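Long-range contacts in phosphoinositol-specific phospholipase C (Pseudomonas sp., PDB 5FYP), which probably cleaves the phosphodiester bond of phosphoinositide lipids in a calcium-dependent manner: residues 16-24 with 290-298; 59-67 with 129-139. All coordinates share one frame; numbering follows the deposited sequence.

Contact 1: residues 16-24 with 290-298; sequences PFNGIAQVA and AGGYRIRPF
Ala21 and Arg296 form an antiparallel hydrogen-bonded pair between strand 20-24 and the C-terminal strand 295-297. Ala21 N donates to Arg296 O at 2.8 Å, and Arg296 N donates back to Ala21 O at 2.9 Å. The ladder runs on at both ends. Val23 N reaches Arg294 O at 2.9 Å, and the longer Phe298 N to Gly19 O bond measures 3.2 Å. On the face that carries Gln22 and Ile295, packing is tight. Ile20 CG2 meets Ile295 CG2 at 3.5 Å, both methyls being anti to their own backbone N. Ile295 also runs beside Gln22, whose OE1 is taken by Thr46. The other face carries Ala21 and Arg296, with the Phe298 ring laid against Ala21. With CG of Phe298 beside its backbone N (chi1 -71°), the ring swings back over the chain. One ring face covers Ala21 N and Ile20 C. Phe298 CE1 lies 3.7 Å from Ala21 CB, while Asn18 O stands at the ring edge, 3.5 Å from Phe298 CE2. Phe253 adds an edge-to-face neighbour. Were Phe298 replaced by alanine, the backbone from Gly19 to Ala21 would probably lose its cover and Phe253 its edge-to-face mate. The contact is looser toward the C-terminal segment, where Arg296 and Pro297 are partly exposed, and Arg296 has two conformers. In one of them, NE and NH2 both bond Pro297 O in the guanidinium plane, so the group serves its own segment. The side chain of Arg294 meets Val23 with its aliphatic base and sends NH1 to Ser43 O and NH2 to Ala286 O. The C-terminal segment thus forms an antiparallel edge strand on a sheet whose other strands run parallel, consistent with the TIM-barrel type fold of this family.

Contact 2: residues 59-67 with 129-139; sequences SGGSPHHWF and SGRTPKDFDEL
Trp66 and Arg131 meet where the loop before strand 67-68 packs on the N-terminal end of helix 133-144, which begins with a capping box. In that box Asp135 N bonds Thr132 OG1, and Thr132 N bonds the anti lone pair of Asp135 OD2. The indole is sandwiched. Over one face runs the aliphatic chain of Arg131, with CB 3.5 Å from Trp66 CZ2 and CD 4.0 Å from the centroid of the five-membered ring, a CH-pi contact. The opposite face of Trp66 receives the edge of Phe136, at 81° between planes and 5.4 Å between the centroids of the six-membered ring and the phenyl ring. Leu139 CD2 adds an apolar touch on Trp66 CZ3 at 3.7 Å. Phe51 meets both aromatic rings; it follows Asp50, a calcium ligand. Beyond the indole the Arg131 chain bends at chi3 (-58°), which brings NH1 to Ser62 O at 2.9 Å. The oxygen lies in the guanidinium plane, but the donor sits 70° out of the carbonyl plane, well off a lone pair. Arg131 NE makes a salt bridge with Asp53. The type II turn from Ser62 to His65 is tied down by His64 N, which bonds Gly130 O at 2.8 Å. Gly130 has positive phi, and a CB there would clash with Pro63. On the exposed side, a water joins His64 NE2 to Asp135 OD1. A second water accepts from Trp66 NE1 at 3.0 Å and lies within hydrogen-bonding reach of Arg131 O. Arg131 therefore works in two ways: its methylenes cover an aromatic face, while its charged end serves a carbonyl and a carboxylate. The Asp53 partner probably offsets its charge in this largely buried place.

Contacts 1 and 2 lie on opposite sides of the chain's centre, with their own centres 34 Å apart and nearest atoms about 17 Å apart. They share no helix or strand. Both are partly buried. Contact 1 joins two neighbouring strands near the chain ends, and its main currency is regular backbone bonding. Contact 2 joins a loop to a helix start, and side chains do most of the work through an indole held between an arginine chain and a phenylalanine edge, a guanidinium and bridging waters. It is also the more exposed at its edge, where His64 and Pro63 lie. Along the chain, both segments of contact 2 fall between those of contact 1.

Contact 1: residues 16-24 with 290-298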
loop_
_atom_site.group_PDB
_atom_site.type_symbol
_atom_site.label_atom_id
_atom_site.label_comp_id
_atom_site.label_asym_id
_atom_site.label_seq_id
_atom_site.Cartn_x
_atom_site.Cartn_y
_atom_site.Cartn_z
ATOM N N PRO A 16 16.529 -2.776 -6.393
ATOM C CA PRO A 16 15.808 -1.764 -5.637
ATOM C C PRO A 16 14.306 -2.001 -5.696
ATOM O O PRO A 16 13.795 -2.389 -6.743
ATOM C CB PRO A 16 16.186 -0.472 -6.363
ATOM C CG PRO A 16 17.572 -0.756 -6.865
ATOM C CD PRO A 16 17.465 -2.170 -7.360
ATOM N N PHE A 17 13.610 -1.736 -4.607
ATOM C CA PHE A 17 12.175 -2.028 -4.569
ATOM C C PHE A 17 11.399 -1.365 -5.693
ATOM O O PHE A 17 10.456 -1.945 -6.232
ATOM C CB PHE A 17 11.629 -1.619 -3.204
ATOM C CG PHE A 17 10.194 -2.054 -2.940
ATOM C CD1 PHE A 17 9.880 -3.376 -2.743
ATOM C CD2 PHE A 17 9.170 -1.124 -2.897
ATOM C CE1 PHE A 17 8.578 -3.761 -2.492
ATOM C CE2 PHE A 17 7.865 -1.507 -2.642
ATOM C CZ PHE A 17 7.549 -2.828 -2.438
ATOM N N ASN A 18 11.795 -0.138 -6.039
ATOM C CA ASN A 18 11.151 0.593 -7.124
ATOM C C ASN A 18 11.403 -0.004 -8.510
ATOM O O ASN A 18 10.703 0.344 -9.454
ATOM C CB ASN A 18 11.543 2.064 -7.100
ATOM C CG ASN A 18 13.037 2.249 -7.192
ATOM O OD1 ASN A 18 13.796 1.799 -6.313
ATOM N ND2 ASN A 18 13.474 2.985 -8.193
ATOM N N GLY A 19 12.405 -0.882 -8.619
ATOM C CA GLY A 19 12.661 -1.608 -9.872
ATOM C C GLY A 19 12.020 -2.960 -9.968
ATOM O O GLY A 19 12.354 -3.710 -10.906
ATOM N N ILE A 20 11.107 -3.281 -9.050
ATOM C CA ILE A 20 10.453 -4.583 -9.007
ATOM C C ILE A 20 8.966 -4.429 -9.367
ATOM O O ILE A 20 8.266 -3.562 -8.833
ATOM C CB ILE A 20 10.609 -5.227 -7.619
ATOM C CG1 ILE A 20 12.084 -5.408 -7.253
ATOM C CG2 ILE A 20 9.859 -6.541 -7.560
ATOM C CD1 ILE A 20 12.324 -5.877 -5.849
ATOM N N ALA A 21 8.517 -5.288 -10.272
ATOM C CA ALA A 21 7.111 -5.417 -10.654
ATOM C C ALA A 21 6.482 -6.579 -9.886
ATOM O O ALA A 21 7.084 -7.656 -9.741
ATOM C CB ALA A 21 6.976 -5.665 -12.134
ATOM N N GLN A 22 5.242 -6.376 -9.479
ATOM C CA GLN A 22 4.489 -7.352 -8.716
ATOM C C GLN A 22 3.070 -7.479 -9.212
ATOM O O GLN A 22 2.404 -6.477 -9.544
ATOM C CB GLN A 22 4.386 -6.943 -7.241
ATOM C CG GLN A 22 5.690 -6.679 -6.546
ATOM C CD GLN A 22 5.475 -6.493 -5.056
ATOM O OE1 GLN A 22 4.727 -7.257 -4.405
ATOM N NE2 GLN A 22 6.142 -5.511 -4.491
ATOM N N VAL A 23 2.543 -8.680 -9.101
ATOM C CA VAL A 23 1.096 -8.916 -9.049
ATOM C C VAL A 23 0.643 -8.598 -7.622
ATOM O O VAL A 23 1.205 -9.118 -6.652
ATOM C CB VAL A 23 0.778 -10.385 -9.367
ATOM C CG1 VAL A 23 -0.705 -10.668 -9.270
ATOM C CG2 VAL A 23 1.299 -10.751 -10.762
ATOM N N ALA A 24 -0.370 -7.751 -7.524
ATOM C CA ALA A 24 -1.003 -7.387 -6.260
ATOM C C ALA A 24 -2.432 -7.886 -6.289
ATOM O O ALA A 24 -3.031 -8.093 -7.345
ATOM C CB ALA A 24 -0.968 -5.881 -6.072
ATOM N N ALA A 290 4.114 -14.128 -15.075
ATOM C CA ALA A 290 4.917 -13.917 -16.269
ATOM C C ALA A 290 6.139 -14.779 -16.116
ATOM O O ALA A 290 6.915 -14.600 -15.180
ATOM C CB ALA A 290 5.287 -12.433 -16.410
ATOM N N GLY A 291 6.336 -15.702 -17.048
ATOM C CA GLY A 291 7.462 -16.646 -16.936
ATOM C C GLY A 291 7.463 -17.449 -15.643
ATOM O O GLY A 291 8.516 -17.799 -15.110
ATOM N N GLY A 292 6.259 -17.684 -15.111
ATOM C CA GLY A 292 6.074 -18.414 -13.850
ATOM C C GLY A 292 6.196 -17.586 -12.588
ATOM O O GLY A 292 6.035 -18.126 -11.490
ATOM N N TYR A 293 6.457 -16.285 -12.749
ATOM C CA TYR A 293 6.706 -15.410 -11.625
ATOM C C TYR A 293 5.572 -14.394 -11.433
ATOM O O TYR A 293 4.970 -13.919 -12.400
ATOM C CB TYR A 293 8.017 -14.663 -11.795
ATOM C CG TYR A 293 9.238 -15.554 -11.860
ATOM C CD1 TYR A 293 9.542 -16.438 -10.822
ATOM C CD2 TYR A 293 10.106 -15.468 -12.925
ATOM C CE1 TYR A 293 10.669 -17.265 -10.876
ATOM C CE2 TYR A 293 11.250 -16.275 -12.987
ATOM C CZ TYR A 293 11.508 -17.143 -11.937
ATOM O OH TYR A 293 12.642 -17.946 -12.009
ATOM N N ARG A 294 5.329 -14.048 -10.168
ATOM C CA ARG A 294 4.446 -12.933 -9.799
ATOM C C ARG A 294 5.194 -11.734 -9.256
ATOM O O ARG A 294 4.582 -10.697 -9.008
ATOM C CB ARG A 294 3.359 -13.361 -8.825
ATOM C CG ARG A 294 2.485 -14.479 -9.354
ATOM C CD ARG A 294 1.133 -14.549 -8.634
ATOM N NE ARG A 294 0.463 -15.822 -8.881
ATOM C CZ ARG A 294 0.750 -16.963 -8.262
ATOM N NH1 ARG A 294 1.593 -17.013 -7.263
ATOM N NH2 ARG A 294 0.141 -18.084 -8.656
ATOM N N ILE A 295 6.518 -11.857 -9.072
ATOM C CA ILE A 295 7.381 -10.765 -8.620
ATOM C C ILE A 295 8.661 -10.881 -9.425
ATOM O O ILE A 295 9.298 -11.948 -9.441
ATOM C CB ILE A 295 7.702 -10.821 -7.109
ATOM C CG1 ILE A 295 6.416 -10.705 -6.281
ATOM C CG2 ILE A 295 8.731 -9.780 -6.734
ATOM C CD1 ILE A 295 6.620 -10.646 -4.804
ATOM N N ARG A 296 9.050 -9.814 -10.109
ATOM C CA ARG A 296 10.285 -9.833 -10.887
ATOM C C ARG A 296 10.745 -8.431 -11.179
ATOM O O ARG A 296 9.947 -7.506 -11.210
ATOM C CB ARG A 296 10.109 -10.575 -12.195
ATOM C CG ARG A 296 8.874 -10.237 -12.946
ATOM C CD ARG A 296 8.984 -10.690 -14.381
ATOM N NE ARG A 296 9.753 -9.710 -15.142
ATOM C CZ ARG A 296 9.866 -9.676 -16.459
ATOM N NH1 ARG A 296 9.282 -10.603 -17.239
ATOM N NH2 ARG A 296 10.570 -8.673 -16.973
ATOM N N PRO A 297 12.045 -8.267 -11.436
ATOM C CA PRO A 297 12.499 -6.971 -11.921
ATOM C C PRO A 297 11.850 -6.615 -13.261
ATOM O O PRO A 297 11.526 -7.512 -14.043
ATOM C CB PRO A 297 14.020 -7.189 -12.128
ATOM C CG PRO A 297 14.352 -8.383 -11.325
ATOM C CD PRO A 297 13.146 -9.252 -11.362
ATOM N N PHE A 298 11.686 -5.326 -13.538
ATOM C CA PHE A 298 11.222 -4.883 -14.862
ATOM C C PHE A 298 12.088 -5.364 -15.986
ATOM O O PHE A 298 11.577 -5.484 -17.100
ATOM C CB PHE A 298 11.198 -3.361 -14.924
ATOM C CG PHE A 298 10.112 -2.739 -14.095
ATOM C CD1 PHE A 298 8.773 -2.912 -14.409
ATOM C CD2 PHE A 298 10.424 -1.986 -12.993
ATOM C CE1 PHE A 298 7.781 -2.344 -13.628
ATOM C CE2 PHE A 298 9.443 -1.403 -12.223
ATOM C CZ PHE A 298 8.115 -1.589 -12.524
ATOM O OXT PHE A 298 13.248 -5.597 -15.767
#

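Contact 2: residues 59-67 with 129-139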
loop_
_atom_site.group_PDB
_atom_site.type_symbol
_atom_site.label_atom_id
_atom_site.label_comp_id
_atom_site.label_asym_id
_atom_site.label_seq_id
_atom_site.Cartn_x
_atom_site.Cartn_y
_atom_site.Cartn_z
ATOM N N SER A 59 -23.065 5.177 11.773
ATOM C CA SER A 59 -23.197 4.722 13.152
ATOM C C SER A 59 -22.308 3.539 13.476
ATOM O O SER A 59 -21.922 2.777 12.610
ATOM C CB SER A 59 -24.659 4.360 13.446
ATOM O OG SER A 59 -25.019 3.224 12.687
ATOM N N GLY A 60 -22.052 3.359 14.760
ATOM C CA GLY A 60 -21.401 2.163 15.269
ATOM C C GLY A 60 -19.900 2.149 15.372
ATOM O O GLY A 60 -19.335 1.106 15.704
ATOM N N GLY A 61 -19.248 3.277 15.172
ATOM C CA GLY A 61 -17.807 3.339 15.436
ATOM C C GLY A 61 -17.422 3.251 16.902
ATOM O O GLY A 61 -18.247 3.498 17.785
ATOM N N SER A 62 -16.163 2.890 17.140
ATOM C CA SER A 62 -15.561 2.924 18.483
ATOM C C SER A 62 -14.139 3.454 18.401
ATOM O O SER A 62 -13.524 3.460 17.323
ATOM C CB SER A 62 -15.557 1.564 19.126
ATOM O OG SER A 62 -14.965 0.622 18.312
ATOM N N PRO A 63 -13.610 3.948 19.520
ATOM C CA PRO A 63 -12.274 4.537 19.418
ATOM C C PRO A 63 -11.210 3.513 19.100
ATOM O O PRO A 63 -11.307 2.361 19.527
ATOM C CB PRO A 63 -12.017 5.108 20.825
ATOM C CG PRO A 63 -13.308 5.131 21.483
ATOM C CD PRO A 63 -14.197 4.142 20.842
ATOM N N HIS A 64 -10.213 3.935 18.336
ATOM C CA HIS A 64 -9.001 3.120 18.134
ATOM C C HIS A 64 -9.275 1.828 17.372
ATOM O O HIS A 64 -8.548 0.882 17.506
ATOM C CB HIS A 64 -8.314 2.805 19.484
ATOM C CG HIS A 64 -8.260 3.962 20.430
ATOM N ND1 HIS A 64 -8.603 3.857 21.757
ATOM C CD2 HIS A 64 -7.968 5.260 20.220
ATOM C CE1 HIS A 64 -8.463 5.036 22.335
ATOM N NE2 HIS A 64 -8.091 5.906 21.425
ATOM N N HIS A 65 -10.358 1.832 16.600
ATOM C CA HIS A 65 -10.898 0.660 15.914
ATOM C C HIS A 65 -11.452 1.051 14.575
ATOM O O HIS A 65 -12.031 2.112 14.454
ATOM C CB HIS A 65 -12.061 0.138 16.786
ATOM C CG HIS A 65 -12.953 -0.882 16.133
ATOM N ND1 HIS A 65 -14.002 -0.589 15.275
ATOM C CD2 HIS A 65 -12.947 -2.225 16.263
ATOM C CE1 HIS A 65 -14.564 -1.719 14.872
ATOM N NE2 HIS A 65 -13.962 -2.728 15.497
ATOM N N TRP A 66 -11.288 0.175 13.587
ATOM C CA TRP A 66 -11.930 0.346 12.281
ATOM C C TRP A 66 -12.458 -1.014 11.821
ATOM O O TRP A 66 -11.919 -2.047 12.205
ATOM C CB TRP A 66 -10.970 0.908 11.224
ATOM C CG TRP A 66 -10.542 2.360 11.451
ATOM C CD1 TRP A 66 -11.060 3.443 10.797
ATOM C CD2 TRP A 66 -9.506 2.865 12.315
ATOM N NE1 TRP A 66 -10.411 4.574 11.195
ATOM C CE2 TRP A 66 -9.454 4.256 12.122
ATOM C CE3 TRP A 66 -8.636 2.277 13.236
ATOM C CZ2 TRP A 66 -8.569 5.057 12.815
ATOM C CZ3 TRP A 66 -7.749 3.088 13.930
ATOM C CH2 TRP A 66 -7.733 4.450 13.720
ATOM N N PHE A 67 -13.484 -0.976 10.964
ATOM C CA PHE A 67 -14.090 -2.166 10.370
ATOM C C PHE A 67 -13.457 -2.436 9.012
ATOM O O PHE A 67 -12.959 -1.502 8.362
ATOM C CB PHE A 67 -15.572 -1.952 10.148
ATOM C CG PHE A 67 -16.365 -1.733 11.391
ATOM C CD1 PHE A 67 -16.531 -0.446 11.913
ATOM C CD2 PHE A 67 -16.994 -2.785 12.043
ATOM C CE1 PHE A 67 -17.295 -0.231 13.049
ATOM C CE2 PHE A 67 -17.755 -2.586 13.179
ATOM C CZ PHE A 67 -17.920 -1.315 13.672
ATOM N N SER A 129 -13.159 11.149 19.202
ATOM C CA SER A 129 -13.661 9.871 18.710
ATOM C C SER A 129 -12.578 8.816 18.507
ATOM O O SER A 129 -12.909 7.676 18.230
ATOM C CB SER A 129 -14.468 10.039 17.441
ATOM O OG SER A 129 -15.683 10.725 17.709
ATOM N N GLY A 130 -11.310 9.172 18.661
ATOM C CA GLY A 130 -10.256 8.154 18.721
ATOM C C GLY A 130 -9.847 7.521 17.395
ATOM O O GLY A 130 -9.276 6.438 17.375
ATOM N N ARG A 131 -10.137 8.221 16.292
ATOM C CA ARG A 131 -9.793 7.719 14.941
ATOM C C ARG A 131 -9.151 8.823 14.094
ATOM O O ARG A 131 -9.452 8.993 12.908
ATOM C CB ARG A 131 -11.023 7.098 14.267
ATOM C CG ARG A 131 -11.555 5.862 14.998
ATOM C CD ARG A 131 -12.676 5.188 14.200
ATOM N NE ARG A 131 -13.770 6.131 13.972
ATOM C CZ ARG A 131 -14.747 6.381 14.818
ATOM N NH1 ARG A 131 -14.902 5.649 15.925
ATOM N NH2 ARG A 131 -15.643 7.319 14.563
ATOM N N THR A 132 -8.231 9.545 14.710
ATOM C CA THR A 132 -7.419 10.549 14.027
ATOM C C THR A 132 -6.248 9.871 13.291
ATOM O O THR A 132 -5.960 8.710 13.510
ATOM C CB THR A 132 -6.847 11.542 15.037
ATOM O OG1 THR A 132 -5.862 10.875 15.831
ATOM C CG2 THR A 132 -7.915 12.201 15.893
ATOM N N PRO A 133 -5.529 10.642 12.457
ATOM C CA PRO A 133 -4.263 10.131 11.904
ATOM C C PRO A 133 -3.320 9.568 12.970
ATOM O O PRO A 133 -2.700 8.535 12.738
ATOM C CB PRO A 133 -3.708 11.342 11.173
ATOM C CG PRO A 133 -4.954 12.020 10.675
ATOM C CD PRO A 133 -5.916 11.911 11.827
ATOM N N LYS A 134 -3.197 10.262 14.098
ATOM C CA LYS A 134 -2.339 9.781 15.155
ATOM C C LYS A 134 -2.817 8.422 15.720
ATOM O O LYS A 134 -2.010 7.521 15.953
ATOM C CB LYS A 134 -2.231 10.811 16.270
ATOM C CG LYS A 134 -1.358 10.412 17.447
ATOM C CD LYS A 134 -0.945 11.670 18.183
ATOM C CE LYS A 134 -0.276 11.448 19.525
ATOM N NZ LYS A 134 -1.039 10.565 20.452
ATOM N N ASP A 135 -4.135 8.289 15.915
ATOM C CA ASP A 135 -4.691 7.016 16.398
ATOM C C ASP A 135 -4.411 5.891 15.396
ATOM O O ASP A 135 -4.134 4.769 15.803
ATOM C CB ASP A 135 -6.175 7.118 16.653
ATOM C CG ASP A 135 -6.526 8.088 17.763
ATOM O OD1 ASP A 135 -6.034 7.889 18.890
ATOM O OD2 ASP A 135 -7.262 9.065 17.499
ATOM N N PHE A 136 -4.517 6.199 14.111
ATOM C CA PHE A 136 -4.226 5.216 13.073
ATOM C C PHE A 136 -2.764 4.779 13.109
ATOM O O PHE A 136 -2.486 3.575 13.092
ATOM C CB PHE A 136 -4.646 5.817 11.743
ATOM C CG PHE A 136 -4.584 4.878 10.590
ATOM C CD1 PHE A 136 -5.505 3.849 10.482
ATOM C CD2 PHE A 136 -3.638 5.051 9.589
ATOM C CE1 PHE A 136 -5.519 3.003 9.402
ATOM C CE2 PHE A 136 -3.645 4.205 8.476
ATOM C CZ PHE A 136 -4.581 3.170 8.429
ATOM N N ASP A 137 -1.850 5.748 13.193
ATOM C CA ASP A 137 -0.430 5.421 13.325
ATOM C C ASP A 137 -0.187 4.584 14.575
ATOM O O ASP A 137 0.625 3.652 14.534
ATOM C CB ASP A 137 0.440 6.661 13.360
ATOM C CG ASP A 137 0.798 7.200 11.982
ATOM O OD1 ASP A 137 0.337 6.628 10.963
ATOM O OD2 ASP A 137 1.608 8.134 11.933
ATOM N N GLU A 138 -0.854 4.923 15.669
ATOM C CA GLU A 138 -0.619 4.186 16.897
ATOM C C GLU A 138 -1.077 2.727 16.764
ATOM O O GLU A 138 -0.414 1.830 17.254
ATOM C CB GLU A 138 -1.256 4.910 18.091
ATOM C CG GLU A 138 -0.460 6.151 18.477
ATOM C CD GLU A 138 -1.031 7.001 19.582
ATOM O OE1 GLU A 138 -2.170 6.793 19.984
ATOM O OE2 GLU A 138 -0.315 7.916 20.006
ATOM N N LEU A 139 -2.208 2.505 16.088
ATOM C CA LEU A 139 -2.681 1.143 15.841
ATOM C C LEU A 139 -1.662 0.363 15.006
ATOM O O LEU A 139 -1.290 -0.742 15.376
ATOM C CB LEU A 139 -4.033 1.147 15.120
ATOM C CG LEU A 139 -4.480 -0.200 14.554
ATOM C CD1 LEU A 139 -4.636 -1.218 15.666
ATOM C CD2 LEU A 139 -5.777 -0.077 13.780
HETATM O O HOH W 1 -7.481 8.589 21.610
HETATM O O HOH W 2 -10.575 7.525 10.760
#